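Long-range contacts in RNA-binding protein RMD9, mitochondrial (Saccharomyces cerevisiae S288C, PDB 7A9X), which binds a dodecameric motif in the 3'-UTRs of mitochondrial mRNAs and takes part in their processing or stability: residues A264-F268 against T286-F290; S412-R417 against S448-T452. All blocks are in the same frame, centred on the assembly; numbering follows the deposited sequence.

Contact 1 of 2, residues A264-F268 against T286-F290; sequences ALSLF and THLSF
Phe290 points its ring edge at the face of Phe268 in a T-shaped pair. The centroids are 5.5 Å apart and the planes stand at 78°. Phe290 CE2 lies over that face, 4.0 Å from Phe268 CD1. Phe290 CE1 and CZ press on Leu265 CD2, 3.6 Å from CE1. Ala264 closes the same end, with its CB 4.0 Å from Phe290 CZ. Phe268 reaches across because its CG is anti to the backbone N (chi1 -177°). Phe268 CE1 lies 3.1 Å from Thr286 OG1, which sits near the ring plane. That hydroxyl is hydrogen-bonded to Tyr282 O in its own helix. With an alanine here instead of Phe290, the Phe268 face and the Leu265 methyl would probably lose their partner and a gap would open between the helices. The tightly packed part is the buried trio of Phe268, Phe290 and Thr286; the solvent side is at Leu265, which is partly exposed. Phe303 of helix 297-308 stacks on Phe290. The two short segments run nearly antiparallel, at 158°, with axes 11.8 Å apart. Such apolar packing between helices of successive repeats, here PPR3 and PPR4, is characteristic of the pentatricopeptide-repeat solenoid.

Contact 2 of 2, residues S412-R417 against S448-T452; sequences SIWHER and SIDNT
His415 sets its CG anti to the carbonyl carbon (chi1 -62°), which brings the ring over to Ser448, and its second torsion turns the ND1 edge to the carbonyl. Arg417 places CG anti to the backbone N (chi1 -176°) and runs extended as far as NE, across Ile449 and on to Asn451. His415 ND1 donates to Ser448 O at 2.6 Å, with an N-H...O angle of 147°. The donor lies in the carbonyl plane, on a lone pair, and the oxygen is close to the imidazole plane. One face of this ring carries Ser412 O, over its centre and 3.1 Å above the plane. The bond and this carbonyl together probably limit the rotation of the imidazole. At the serine end, Ser412 CB packs 3.3 Å from Ser448 OG. The buried Ile449 brings CG2 to 3.5 Å from Glu416 C, and its CD1 lies 3.8 Å from Arg417 CB. Farther out, Arg417 CD is 3.2 Å from Asn451 O, in an inverse gamma turn centred on Asn451. The guanidinium makes its salt bridge elsewhere, to Asp421 in helix 417-429. Each loop joins the two helices of one assigned repeat, so the contact links the helix-turn-helix turns of adjacent repeats in a PPR solenoid.

Contact 1 and contact 2 are far apart in one chain. Their centres lie about 46 Å from each other, and their nearest atoms are about 28 Å apart. Contact 1 comes wholly before contact 2 in sequence. They share no helix. Contact 1 joins helices 261-270 and 281-292, of repeats PPR3 and PPR4. Contact 2 joins loops of PPR7 and PPR8 at the surface. One is a buried helix-helix interface, the other a loop-loop one, yet both link consecutive repeats. Nearest atoms are about 6 Å from the bound RNA for contact 1 and about 8 Å for contact 2, consistent with the repeat array following the RNA.

Contact 1 of 2, residues A264-F268 against T286-F290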
# COMPACT_ATOMS: atom_id res chain seq x y z
N ALA A 264 -7.64 25.85 11.21
CA ALA A 264 -6.58 24.86 11.00
C ALA A 264 -5.22 25.53 10.88
O ALA A 264 -4.23 25.04 11.43
CB ALA A 264 -6.89 24.03 9.75
N LEU A 265 -5.14 26.65 10.16
CA LEU A 265 -3.87 27.35 10.00
C LEU A 265 -3.47 28.08 11.28
O LEU A 265 -2.27 28.22 11.56
CB LEU A 265 -3.95 28.34 8.84
CG LEU A 265 -4.15 27.72 7.45
CD1 LEU A 265 -4.56 28.80 6.47
CD2 LEU A 265 -2.88 27.03 6.99
N SER A 266 -4.44 28.55 12.06
CA SER A 266 -4.12 29.23 13.31
C SER A 266 -3.50 28.27 14.31
O SER A 266 -2.48 28.58 14.94
CB SER A 266 -5.37 29.88 13.89
OG SER A 266 -5.10 30.53 15.11
N LEU A 267 -4.10 27.09 14.48
CA LEU A 267 -3.52 26.08 15.36
C LEU A 267 -2.18 25.58 14.81
O LEU A 267 -1.29 25.24 15.59
CB LEU A 267 -4.49 24.91 15.54
CG LEU A 267 -5.84 25.22 16.18
CD1 LEU A 267 -6.84 24.12 15.85
CD2 LEU A 267 -5.71 25.38 17.68
N PHE A 268 -2.04 25.52 13.48
CA PHE A 268 -0.79 25.07 12.89
C PHE A 268 0.36 26.02 13.23
O PHE A 268 1.48 25.58 13.50
CB PHE A 268 -0.95 24.93 11.38
CG PHE A 268 0.27 24.41 10.68
CD1 PHE A 268 0.61 23.07 10.75
CD2 PHE A 268 1.08 25.26 9.94
CE1 PHE A 268 1.74 22.59 10.11
CE2 PHE A 268 2.20 24.79 9.29
CZ PHE A 268 2.53 23.45 9.37
N THR A 286 0.64 17.14 9.97
CA THR A 286 -0.28 18.23 9.67
C THR A 286 0.01 18.84 8.31
O THR A 286 -0.91 19.04 7.51
CB THR A 286 -0.22 19.29 10.77
OG1 THR A 286 1.14 19.65 11.01
CG2 THR A 286 -0.85 18.76 12.05
N HIS A 287 1.28 19.12 8.02
CA HIS A 287 1.65 19.67 6.72
C HIS A 287 1.15 18.77 5.59
O HIS A 287 0.50 19.25 4.65
CB HIS A 287 3.17 19.85 6.63
CG HIS A 287 3.63 20.62 5.44
ND1 HIS A 287 4.47 21.71 5.53
CD2 HIS A 287 3.38 20.46 4.12
CE1 HIS A 287 4.71 22.19 4.33
NE2 HIS A 287 4.06 21.45 3.45
N LEU A 288 1.43 17.47 5.67
CA LEU A 288 0.95 16.55 4.65
C LEU A 288 -0.58 16.50 4.62
O LEU A 288 -1.16 16.28 3.55
CB LEU A 288 1.51 15.14 4.90
CG LEU A 288 3.02 14.98 4.72
CD1 LEU A 288 3.44 13.55 5.05
CD2 LEU A 288 3.44 15.34 3.30
N SER A 289 -1.23 16.71 5.76
CA SER A 289 -2.69 16.74 5.77
C SER A 289 -3.23 17.91 4.95
O SER A 289 -4.24 17.78 4.26
CB SER A 289 -3.20 16.81 7.21
OG SER A 289 -4.62 16.73 7.25
N PHE A 290 -2.55 19.06 4.99
CA PHE A 290 -2.96 20.19 4.16
C PHE A 290 -2.86 19.86 2.68
O PHE A 290 -3.62 20.39 1.86
CB PHE A 290 -2.13 21.43 4.47
CG PHE A 290 -2.56 22.18 5.70
CD1 PHE A 290 -3.70 22.98 5.67
CD2 PHE A 290 -1.83 22.09 6.87
CE1 PHE A 290 -4.10 23.67 6.81
CE2 PHE A 290 -2.22 22.78 8.00
CZ PHE A 290 -3.36 23.57 7.97

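Contact 2 of 2, residues S412-R417 against S448-T452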
# COMPACT_ATOMS: atom_id res chain seq x y z
N SER A 412 -4.57 -0.74 -22.08
CA SER A 412 -5.49 -1.72 -22.64
C SER A 412 -6.81 -1.10 -23.07
O SER A 412 -7.53 -1.70 -23.88
CB SER A 412 -5.74 -2.84 -21.63
OG SER A 412 -6.23 -2.32 -20.41
N ILE A 413 -7.15 0.07 -22.53
CA ILE A 413 -8.37 0.76 -22.92
C ILE A 413 -8.32 1.15 -24.39
O ILE A 413 -9.36 1.19 -25.07
CB ILE A 413 -8.60 1.98 -22.01
CG1 ILE A 413 -9.15 1.55 -20.65
CG2 ILE A 413 -9.54 2.99 -22.65
CD1 ILE A 413 -9.67 2.70 -19.80
N TRP A 414 -7.13 1.41 -24.93
CA TRP A 414 -7.02 1.80 -26.33
C TRP A 414 -7.29 0.63 -27.26
O TRP A 414 -7.75 0.83 -28.39
CB TRP A 414 -5.64 2.40 -26.60
CG TRP A 414 -5.51 3.80 -26.10
CD1 TRP A 414 -6.52 4.60 -25.64
CD2 TRP A 414 -4.31 4.57 -25.99
NE1 TRP A 414 -6.02 5.82 -25.26
CE2 TRP A 414 -4.66 5.83 -25.46
CE3 TRP A 414 -2.96 4.31 -26.29
CZ2 TRP A 414 -3.72 6.83 -25.22
CZ3 TRP A 414 -2.03 5.31 -26.05
CH2 TRP A 414 -2.42 6.55 -25.52
N HIS A 415 -7.02 -0.60 -26.82
CA HIS A 415 -7.26 -1.81 -27.61
C HIS A 415 -6.54 -1.76 -28.95
O HIS A 415 -7.12 -2.01 -30.01
CB HIS A 415 -8.77 -2.04 -27.82
CG HIS A 415 -9.54 -2.25 -26.55
ND1 HIS A 415 -9.38 -3.37 -25.76
CD2 HIS A 415 -10.49 -1.49 -25.95
CE1 HIS A 415 -10.20 -3.29 -24.72
NE2 HIS A 415 -10.88 -2.16 -24.82
N GLU A 416 -5.25 -1.43 -28.91
CA GLU A 416 -4.44 -1.36 -30.12
C GLU A 416 -3.11 -2.07 -29.90
O GLU A 416 -2.54 -2.02 -28.81
CB GLU A 416 -4.20 0.09 -30.56
CG GLU A 416 -3.38 0.94 -29.61
CD GLU A 416 -3.06 2.31 -30.17
OE1 GLU A 416 -3.71 2.70 -31.17
OE2 GLU A 416 -2.17 2.99 -29.63
N ARG A 417 -2.63 -2.74 -30.95
CA ARG A 417 -1.41 -3.54 -30.85
C ARG A 417 -0.15 -2.69 -30.92
O ARG A 417 0.88 -3.08 -30.36
CB ARG A 417 -1.40 -4.60 -31.96
CG ARG A 417 -0.23 -5.57 -31.90
CD ARG A 417 -0.29 -6.56 -33.05
NE ARG A 417 0.72 -7.61 -32.94
CZ ARG A 417 1.90 -7.58 -33.55
NH1 ARG A 417 2.22 -6.56 -34.32
NH2 ARG A 417 2.75 -8.59 -33.39
N SER A 448 -6.76 -7.71 -24.94
CA SER A 448 -7.44 -6.46 -25.26
C SER A 448 -7.39 -6.10 -26.74
O SER A 448 -7.96 -5.08 -27.12
CB SER A 448 -6.83 -5.31 -24.45
OG SER A 448 -7.08 -5.47 -23.06
N ILE A 449 -6.73 -6.90 -27.57
CA ILE A 449 -6.64 -6.63 -28.99
C ILE A 449 -7.13 -7.85 -29.75
O ILE A 449 -7.09 -8.98 -29.26
CB ILE A 449 -5.20 -6.27 -29.43
CG1 ILE A 449 -4.25 -7.43 -29.13
CG2 ILE A 449 -4.75 -4.98 -28.76
CD1 ILE A 449 -2.85 -7.23 -29.69
N ASP A 450 -7.62 -7.61 -30.97
CA ASP A 450 -8.00 -8.69 -31.86
C ASP A 450 -6.90 -9.07 -32.84
O ASP A 450 -6.87 -10.21 -33.31
CB ASP A 450 -9.27 -8.32 -32.64
CG ASP A 450 -10.44 -8.02 -31.73
OD1 ASP A 450 -10.28 -8.16 -30.50
OD2 ASP A 450 -11.51 -7.64 -32.24
N ASN A 451 -5.98 -8.15 -33.12
CA ASN A 451 -4.91 -8.37 -34.09
C ASN A 451 -3.78 -9.17 -33.44
O ASN A 451 -2.69 -8.67 -33.14
CB ASN A 451 -4.41 -7.03 -34.63
CG ASN A 451 -3.39 -7.20 -35.74
OD1 ASN A 451 -3.30 -8.25 -36.37
ND2 ASN A 451 -2.61 -6.15 -35.97
N THR A 452 -4.06 -10.45 -33.21
CA THR A 452 -3.08 -11.39 -32.71
C THR A 452 -3.57 -12.80 -33.01
O THR A 452 -4.72 -13.01 -33.37
CB THR A 452 -2.82 -11.20 -31.20
OG1 THR A 452 -1.90 -12.19 -30.74
CG2 THR A 452 -4.12 -11.32 -30.42